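Local coordinates for uncharacterized protein (Aeropyrum pernix, PDB 3P1Z) that probably serves as a subunit of a tRNA-splicing endonuclease, the family that binds precursor tRNA and cleaves it at intron boundaries, at residues 5-10 with 63-68; 51-56 with 88-93; 83-88 with 119-124. All blocks are in the same frame, centred on the assembly; numbering follows the deposited sequence.

Interaction 1 (5-10 with 63-68)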
loop_
_atom_site.group_PDB
_atom_site.type_symbol
_atom_site.label_atom_id
_atom_site.label_comp_id
_atom_site.label_asym_id
_atom_site.label_seq_id
_atom_site.Cartn_x
_atom_site.Cartn_y
_atom_site.Cartn_z
ATOM N N GLU A 5 -55.011 6.629 14.630
ATOM C CA GLU A 5 -54.543 5.399 15.258
ATOM C C GLU A 5 -53.017 5.372 15.338
ATOM O O GLU A 5 -52.331 5.362 14.313
ATOM C CB GLU A 5 -55.058 4.157 14.510
ATOM C CG GLU A 5 -56.539 4.195 14.112
ATOM C CD GLU A 5 -57.477 4.455 15.284
ATOM O OE1 GLU A 5 -57.294 3.823 16.355
ATOM O OE2 GLU A 5 -58.403 5.289 15.123
ATOM N N GLY A 6 -52.493 5.377 16.562
ATOM C CA GLY A 6 -51.069 5.202 16.769
ATOM C C GLY A 6 -50.655 3.845 16.226
ATOM O O GLY A 6 -51.442 2.897 16.255
ATOM N N GLU A 7 -49.429 3.750 15.717
ATOM C CA GLU A 7 -48.898 2.487 15.205
ATOM C C GLU A 7 -47.966 1.836 16.239
ATOM O O GLU A 7 -46.754 2.100 16.257
ATOM C CB GLU A 7 -48.157 2.730 13.880
ATOM C CG GLU A 7 -47.846 1.477 13.051
ATOM C CD GLU A 7 -47.083 1.800 11.771
ATOM O OE1 GLU A 7 -47.281 1.086 10.764
ATOM O OE2 GLU A 7 -46.293 2.775 11.773
ATOM N N VAL A 8 -48.536 0.997 17.107
ATOM C CA VAL A 8 -47.770 0.371 18.192
ATOM C C VAL A 8 -47.478 -1.111 17.921
ATOM O O VAL A 8 -46.720 -1.746 18.655
ATOM C CB VAL A 8 -48.480 0.530 19.579
ATOM C CG1 VAL A 8 -48.943 1.973 19.788
ATOM C CG2 VAL A 8 -49.655 -0.436 19.724
ATOM N N ALA A 9 -48.082 -1.649 16.860
ATOM C CA ALA A 9 -47.884 -3.045 16.456
ATOM C C ALA A 9 -46.450 -3.301 15.960
ATOM O O ALA A 9 -45.978 -2.628 15.045
ATOM C CB ALA A 9 -48.913 -3.445 15.381
ATOM N N GLY A 10 -45.759 -4.271 16.559
ATOM C CA GLY A 10 -44.424 -4.634 16.103
ATOM C C GLY A 10 -43.263 -4.027 16.880
ATOM O O GLY A 10 -42.155 -4.565 16.861
ATOM N N MET A 63 -39.854 5.625 17.421
ATOM C CA MET A 63 -39.604 6.993 17.837
ATOM C C MET A 63 -40.773 7.833 17.373
ATOM O O MET A 63 -40.630 8.651 16.461
ATOM C CB MET A 63 -38.307 7.524 17.220
ATOM C CG MET A 63 -37.038 6.845 17.712
ATOM S SD MET A 63 -36.746 7.115 19.475
ATOM C CE MET A 63 -36.847 8.902 19.567
ATOM N N GLY A 64 -41.933 7.612 17.997
ATOM C CA GLY A 64 -43.170 8.265 17.600
ATOM C C GLY A 64 -43.877 7.409 16.574
ATOM O O GLY A 64 -44.193 6.245 16.841
ATOM N N GLU A 65 -44.110 7.985 15.396
ATOM C CA GLU A 65 -44.670 7.254 14.261
ATOM C C GLU A 65 -43.577 6.795 13.306
ATOM O O GLU A 65 -43.855 6.236 12.243
ATOM C CB GLU A 65 -45.697 8.113 13.515
ATOM C CG GLU A 65 -47.048 8.144 14.187
ATOM C CD GLU A 65 -47.543 6.746 14.525
ATOM O OE1 GLU A 65 -47.951 6.013 13.592
ATOM O OE2 GLU A 65 -47.523 6.385 15.726
ATOM N N THR A 66 -42.329 7.038 13.692
ATOM C CA THR A 66 -41.194 6.687 12.850
ATOM C C THR A 66 -40.610 5.342 13.266
ATOM O O THR A 66 -40.418 5.081 14.453
ATOM C CB THR A 66 -40.111 7.780 12.900
ATOM O OG1 THR A 66 -40.695 9.034 12.533
ATOM C CG2 THR A 66 -38.986 7.456 11.936
ATOM N N ARG A 67 -40.349 4.480 12.291
ATOM C CA ARG A 67 -39.790 3.170 12.594
ATOM C C ARG A 67 -38.422 2.920 11.966
ATOM O O ARG A 67 -37.952 3.687 11.125
ATOM C CB ARG A 67 -40.744 2.056 12.165
ATOM C CG ARG A 67 -42.070 2.056 12.870
ATOM C CD ARG A 67 -42.599 0.633 12.943
ATOM N NE ARG A 67 -43.954 0.582 13.483
ATOM C CZ ARG A 67 -44.651 -0.535 13.669
ATOM N NH1 ARG A 67 -44.122 -1.719 13.358
ATOM N NH2 ARG A 67 -45.881 -0.461 14.166
ATOM N N GLY A 68 -37.797 1.827 12.400
ATOM C CA GLY A 68 -36.583 1.320 11.797
ATOM C C GLY A 68 -35.522 2.360 11.498
ATOM O O GLY A 68 -35.364 3.336 12.223
#
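Glu65 meets Glu7 through the backbone rather than through charge. The amide N of Glu7 donates to Glu65 OE2 over 3.3 Å in an almost straight bond, N-H...O 177°, taken up on the syn lone pair of that oxygen, while OE1 accepts a second, weak bond from the same N. The bent chain of Glu65 brings both oxygens up to this one N-H, and OE1 also rests 3.3 Å from Glu7 CB.

The charged pairing is looser. With CG anti to its amide N (chi1 -166°) and the rest of the chain extended, Glu7 lays its carboxylate over a face of the Arg67 guanidinium. Glu7 OE2 lies 3.6 Å from Arg67 NE, a long salt bridge in which no N-H points at the oxygen, because the oxygen lies well out of the guanidinium plane; the two planes are 54° apart. Glu7 OE2 is also 4.1 Å from Glu65 OE1, a like-charge approach that Arg67 probably offsets in part.

Both segments are loops at the surface. Segment 5-10 leads into Cys11 and segment 63-68 follows Cys62, and the Cys11-Cys62 disulfide ties the N-terminal arm to the loop before helix 68-79. Arg67 touches both cysteines.

Backbone carbonyls occupy the far end of the arginine. Arg67 NH2 donates weakly to Glu7 O at 3.4 Å, and Ala9 O lies at the guanidinium edge, although its modelled place is doubtful. Gly10 CA passes 4.0 Å from Arg67 NH1, and the backbone angles of Gly10, with positive phi, call for glycine.

Interaction 2 (51-56 with 88-93)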
loop_
_atom_site.group_PDB
_atom_site.type_symbol
_atom_site.label_atom_id
_atom_site.label_comp_id
_atom_site.label_asym_id
_atom_site.label_seq_id
_atom_site.Cartn_x
_atom_site.Cartn_y
_atom_site.Cartn_z
ATOM N N GLU A 51 -27.650 3.101 21.878
ATOM C CA GLU A 51 -28.548 1.985 22.115
ATOM C C GLU A 51 -29.919 2.289 21.502
ATOM O O GLU A 51 -30.643 1.392 21.070
ATOM C CB GLU A 51 -28.657 1.677 23.603
ATOM C CG GLU A 51 -29.210 0.295 23.861
ATOM C CD GLU A 51 -28.458 -0.781 23.104
ATOM O OE1 GLU A 51 -27.248 -0.601 22.869
ATOM O OE2 GLU A 51 -29.073 -1.807 22.749
ATOM N N ALA A 52 -30.234 3.578 21.436
ATOM C CA ALA A 52 -31.528 4.068 20.987
ATOM C C ALA A 52 -31.610 4.063 19.472
ATOM O O ALA A 52 -32.653 3.767 18.885
ATOM C CB ALA A 52 -31.754 5.474 21.523
ATOM N N ALA A 53 -30.496 4.419 18.846
ATOM C CA ALA A 53 -30.372 4.312 17.404
ATOM C C ALA A 53 -30.383 2.835 17.032
ATOM O O ALA A 53 -30.961 2.456 16.015
ATOM C CB ALA A 53 -29.099 4.979 16.913
ATOM N N TYR A 54 -29.758 2.002 17.868
ATOM C CA TYR A 54 -29.653 0.578 17.567
ATOM C C TYR A 54 -31.009 -0.071 17.574
ATOM O O TYR A 54 -31.442 -0.635 16.570
ATOM C CB TYR A 54 -28.780 -0.160 18.575
ATOM C CG TYR A 54 -28.798 -1.662 18.363
ATOM C CD1 TYR A 54 -28.742 -2.194 17.085
ATOM C CD2 TYR A 54 -28.860 -2.546 19.436
ATOM C CE1 TYR A 54 -28.750 -3.557 16.880
ATOM C CE2 TYR A 54 -28.865 -3.910 19.238
ATOM C CZ TYR A 54 -28.804 -4.411 17.958
ATOM O OH TYR A 54 -28.808 -5.779 17.746
ATOM N N GLN A 55 -31.670 -0.007 18.726
ATOM C CA GLN A 55 -32.945 -0.690 18.898
ATOM C C GLN A 55 -33.966 -0.174 17.865
ATOM O O GLN A 55 -34.867 -0.900 17.460
ATOM C CB GLN A 55 -33.429 -0.601 20.354
ATOM C CG GLN A 55 -32.515 -1.334 21.364
ATOM C CD GLN A 55 -32.757 -2.847 21.425
ATOM O OE1 GLN A 55 -33.491 -3.404 20.612
ATOM N NE2 GLN A 55 -32.151 -3.505 22.398
ATOM N N ALA A 56 -33.793 1.064 17.405
ATOM C CA ALA A 56 -34.536 1.533 16.241
ATOM C C ALA A 56 -34.278 0.619 15.029
ATOM O O ALA A 56 -35.206 0.013 14.493
ATOM C CB ALA A 56 -34.183 2.986 15.923
ATOM N N VAL A 88 -20.368 0.581 13.930
ATOM C CA VAL A 88 -19.461 -0.318 14.650
ATOM C C VAL A 88 -20.110 -0.789 15.922
ATOM O O VAL A 88 -19.809 -1.871 16.434
ATOM C CB VAL A 88 -18.152 0.374 15.071
ATOM C CG1 VAL A 88 -17.253 -0.614 15.794
ATOM C CG2 VAL A 88 -17.451 0.966 13.868
ATOM N N TYR A 89 -20.980 0.070 16.437
ATOM C CA TYR A 89 -21.770 -0.218 17.615
ATOM C C TYR A 89 -22.770 -1.298 17.271
ATOM O O TYR A 89 -22.797 -2.350 17.906
ATOM C CB TYR A 89 -22.511 1.041 18.035
ATOM C CG TYR A 89 -23.243 0.933 19.337
ATOM C CD1 TYR A 89 -22.733 1.527 20.480
ATOM C CD2 TYR A 89 -24.449 0.254 19.431
ATOM C CE1 TYR A 89 -23.403 1.448 21.687
ATOM C CE2 TYR A 89 -25.124 0.169 20.632
ATOM C CZ TYR A 89 -24.591 0.766 21.756
ATOM O OH TYR A 89 -25.231 0.695 22.964
ATOM N N PHE A 90 -23.588 -1.038 16.257
ATOM C CA PHE A 90 -24.608 -1.998 15.857
ATOM C C PHE A 90 -23.971 -3.359 15.666
ATOM O O PHE A 90 -24.423 -4.349 16.237
ATOM C CB PHE A 90 -25.294 -1.589 14.556
ATOM C CG PHE A 90 -26.067 -0.315 14.644
ATOM C CD1 PHE A 90 -26.323 0.280 15.862
ATOM C CD2 PHE A 90 -26.566 0.279 13.501
ATOM C CE1 PHE A 90 -27.032 1.462 15.934
ATOM C CE2 PHE A 90 -27.289 1.452 13.568
ATOM C CZ PHE A 90 -27.522 2.045 14.786
ATOM N N ASP A 91 -22.927 -3.386 14.838
ATOM C CA ASP A 91 -22.164 -4.592 14.567
ATOM C C ASP A 91 -21.836 -5.253 15.890
ATOM O O ASP A 91 -22.102 -6.439 16.087
ATOM C CB ASP A 91 -20.872 -4.234 13.829
ATOM C CG ASP A 91 -20.230 -5.431 13.134
ATOM O OD1 ASP A 91 -20.768 -5.901 12.109
ATOM O OD2 ASP A 91 -19.169 -5.892 13.604
ATOM N N LEU A 92 -21.278 -4.472 16.810
ATOM C CA LEU A 92 -20.899 -4.999 18.116
ATOM C C LEU A 92 -22.097 -5.465 18.942
ATOM O O LEU A 92 -22.025 -6.494 19.624
ATOM C CB LEU A 92 -20.049 -3.984 18.891
ATOM C CG LEU A 92 -18.616 -3.743 18.367
ATOM C CD1 LEU A 92 -17.949 -2.590 19.129
ATOM C CD2 LEU A 92 -17.746 -5.019 18.391
ATOM N N ARG A 93 -23.199 -4.726 18.884
ATOM C CA ARG A 93 -24.418 -5.187 19.539
ATOM C C ARG A 93 -24.868 -6.493 18.898
ATOM O O ARG A 93 -25.139 -7.466 19.592
ATOM C CB ARG A 93 -25.526 -4.136 19.466
ATOM C CG ARG A 93 -25.229 -2.835 20.217
ATOM C CD ARG A 93 -25.230 -3.002 21.742
ATOM N NE ARG A 93 -26.562 -3.148 22.322
ATOM C CZ ARG A 93 -27.008 -4.248 22.929
ATOM N NH1 ARG A 93 -26.236 -5.322 23.048
ATOM N NH2 ARG A 93 -28.237 -4.275 23.425
#
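Glu51 holds two side chains of the facing helix at once through its carboxylate. Arg93 grips it side-on in a salt bridge: NE donates to Glu51 OE1 over 2.7 Å, and NH2 donates to Glu51 OE2, also over 2.7 Å. The NH2 bond lies in the guanidinium plane but reaches OE2 from above the carboxylate plane, the two flat groups being turned 47° apart. Tyr89 OH adds a hydrogen bond to OE1, which sits at the edge of the tyrosine ring, so that OE1 serves two donors. The charge of Glu51, buried between the helices, is therefore met by two residues one turn apart on the same side of helix 83-95. Beyond this pair, Arg93 NH1 bonds to Arg97 O.

Aromatic contacts lie beside the salt bridge. Arg93 CB stands over one face of the Tyr54 ring, 3.7 Å from its centroid, a CH-pi contact; the chain then folds back at chi2 (-70°) and chi3, which returns the guanidinium toward Glu51. Phe90 slides past Tyr54 in an oblique pairing with centroids 5.6 Å apart, and its CE1 packs 3.6 Å from Tyr54 CB.

Purely apolar contact is lighter. Ala53 CB meets the edge of the Phe90 ring at CZ, 4.0 Å away, and Tyr54 CB lies 4.2 Å from Tyr89 CE2.

The local axes cross at -66° and approach to 9.9 Å. This helix-helix packing around a buried Glu-Arg-Tyr cluster is consistent with an interface between the SEN2-like N-terminal and catalytic-type C-terminal parts of the fold.

Interaction 3 (83-88 with 119-124)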
loop_
_atom_site.group_PDB
_atom_site.type_symbol
_atom_site.label_atom_id
_atom_site.label_comp_id
_atom_site.label_asym_id
_atom_site.label_seq_id
_atom_site.Cartn_x
_atom_site.Cartn_y
_atom_site.Cartn_z
ATOM N N LEU A 83 -22.256 8.500 12.260
ATOM C CA LEU A 83 -22.736 7.372 11.478
ATOM C C LEU A 83 -21.849 6.123 11.522
ATOM O O LEU A 83 -22.359 5.001 11.582
ATOM C CB LEU A 83 -22.955 7.772 10.028
ATOM C CG LEU A 83 -23.570 6.594 9.279
ATOM C CD1 LEU A 83 -24.844 6.184 9.985
ATOM C CD2 LEU A 83 -23.829 6.974 7.843
ATOM N N ASP A 84 -20.534 6.297 11.492
ATOM C CA ASP A 84 -19.659 5.132 11.556
ATOM C C ASP A 84 -19.618 4.494 12.943
ATOM O O ASP A 84 -19.765 3.285 13.052
ATOM C CB ASP A 84 -18.254 5.469 11.071
ATOM C CG ASP A 84 -18.183 5.676 9.581
ATOM O OD1 ASP A 84 -19.018 5.114 8.839
ATOM O OD2 ASP A 84 -17.268 6.398 9.152
ATOM N N THR A 85 -19.418 5.300 13.991
ATOM C CA THR A 85 -19.416 4.796 15.375
ATOM C C THR A 85 -20.648 3.936 15.627
ATOM O O THR A 85 -20.565 2.862 16.220
ATOM C CB THR A 85 -19.472 5.933 16.421
ATOM O OG1 THR A 85 -18.645 7.032 16.027
ATOM C CG2 THR A 85 -19.040 5.437 17.777
ATOM N N ALA A 86 -21.795 4.456 15.186
ATOM C CA ALA A 86 -23.104 3.814 15.323
ATOM C C ALA A 86 -23.131 2.461 14.632
ATOM O O ALA A 86 -23.733 1.501 15.122
ATOM C CB ALA A 86 -24.176 4.706 14.730
ATOM N N LEU A 87 -22.497 2.411 13.466
ATOM C CA LEU A 87 -22.394 1.181 12.699
ATOM C C LEU A 87 -21.550 0.166 13.462
ATOM O O LEU A 87 -21.986 -0.975 13.644
ATOM C CB LEU A 87 -21.832 1.448 11.293
ATOM C CG LEU A 87 -22.777 2.216 10.356
ATOM C CD1 LEU A 87 -22.120 2.596 9.016
ATOM C CD2 LEU A 87 -24.050 1.405 10.133
ATOM N N VAL A 88 -20.368 0.581 13.930
ATOM C CA VAL A 88 -19.461 -0.318 14.650
ATOM C C VAL A 88 -20.110 -0.789 15.922
ATOM O O VAL A 88 -19.809 -1.871 16.434
ATOM C CB VAL A 88 -18.152 0.374 15.071
ATOM C CG1 VAL A 88 -17.253 -0.614 15.794
ATOM C CG2 VAL A 88 -17.451 0.966 13.868
ATOM N N VAL A 119 -12.292 0.253 21.511
ATOM C CA VAL A 119 -12.292 0.305 20.054
ATOM C C VAL A 119 -12.271 1.729 19.545
ATOM O O VAL A 119 -13.124 2.536 19.896
ATOM C CB VAL A 119 -13.483 -0.451 19.415
ATOM C CG1 VAL A 119 -13.322 -0.518 17.889
ATOM C CG2 VAL A 119 -13.631 -1.853 20.002
ATOM N N LEU A 120 -11.295 2.029 18.697
ATOM C CA LEU A 120 -11.230 3.330 18.068
ATOM C C LEU A 120 -11.838 3.185 16.698
ATOM O O LEU A 120 -11.480 2.265 15.965
ATOM C CB LEU A 120 -9.785 3.791 17.964
ATOM C CG LEU A 120 -9.526 5.133 17.289
ATOM C CD1 LEU A 120 -10.038 6.273 18.140
ATOM C CD2 LEU A 120 -8.044 5.301 17.044
ATOM N N VAL A 121 -12.771 4.078 16.370
ATOM C CA VAL A 121 -13.468 4.058 15.084
ATOM C C VAL A 121 -12.824 5.055 14.139
ATOM O O VAL A 121 -12.732 6.228 14.452
ATOM C CB VAL A 121 -14.968 4.414 15.232
ATOM C CG1 VAL A 121 -15.714 4.225 13.912
ATOM C CG2 VAL A 121 -15.614 3.579 16.317
ATOM N N LEU A 122 -12.379 4.575 12.983
ATOM C CA LEU A 122 -11.759 5.426 11.975
ATOM C C LEU A 122 -12.473 5.252 10.649
ATOM O O LEU A 122 -12.990 4.181 10.368
ATOM C CB LEU A 122 -10.281 5.064 11.809
ATOM C CG LEU A 122 -9.451 5.020 13.093
ATOM C CD1 LEU A 122 -8.151 4.261 12.852
ATOM C CD2 LEU A 122 -9.185 6.417 13.581
ATOM N N SER A 123 -12.474 6.303 9.833
ATOM C CA SER A 123 -13.251 6.348 8.597
ATOM C C SER A 123 -12.434 6.761 7.361
ATOM O O SER A 123 -11.959 7.891 7.267
ATOM C CB SER A 123 -14.417 7.336 8.756
ATOM O OG SER A 123 -14.906 7.358 10.091
ATOM N N GLU A 124 -12.298 5.860 6.398
ATOM C CA GLU A 124 -11.656 6.199 5.138
ATOM C C GLU A 124 -11.958 7.645 4.784
ATOM O O GLU A 124 -13.104 8.063 4.865
ATOM C CB GLU A 124 -12.167 5.285 4.031
ATOM C CG GLU A 124 -11.688 5.648 2.646
ATOM C CD GLU A 124 -12.032 4.578 1.629
ATOM O OE1 GLU A 124 -11.929 4.850 0.425
ATOM O OE2 GLU A 124 -12.406 3.460 2.019
#
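Val121 overlaps the helix with both of its methyl branches: CG1 meets Val88 CG2 tip to tip at 3.7 Å, and CG2 lies 4.2 Å from Thr85 CG2. The contact seats the first turns of helix 83-95 on one face of the mixed sheet that forms the core of the C-terminal domain, an alpha/beta fold related to the PDDEXK nucleases. Strand 115-123 lies inside that sheet, between strands 107-112 and 146-152, and crosses the helix at 132°, with the local axes 8.4 Å apart at closest approach.

Val119, Val121 and Ser123, alternate residues of the strand, all point their side chains at the helix. Val119 contributes least, its CG1 resting 4.5 Å from Val88 CG1. Thr85 and Val121 cross at about a right angle, and the hydroxyl of Thr85 is bound to Ser82 OG.

At the start of the helix the contact turns polar. Asp84 CG stands beside its own backbone N (chi1 -72°), and Ser123 OG donates to Asp84 OD2 over 2.7 Å. The other oxygen, OD1, faces a different partner, pairing with a basic side chain of another protein chain. Were this residue an alanine, the Ser123 hydroxyl would probably lose its acceptor and the basic group of the other chain its counter-charge. The serine bond uses the anti lone pair of OD2, on the side away from OD1.

Overall arrangement
Helix 83-95 joins interactions 2 and 3: its 88-93 portion meets helix 49-57 and its 83-88 portion meets the sheet, with Val88 common to both segments and the centres about 12 Å apart. The helix thus lies between the N-terminal region and the C-terminal sheet. Interaction 1 is at the outer end, its centre about 19 Å from that of interaction 2, yet the two touch where Gly68 O packs 3.9 Å from Ala56 CB. Interactions 1 and 3 do not touch; their centres are about 28 Å apart and their nearest atoms about 11 Å. Interaction 3 also borders other protein chains of the four-chain assembly, whereas no other chain touches the segments of interaction 1.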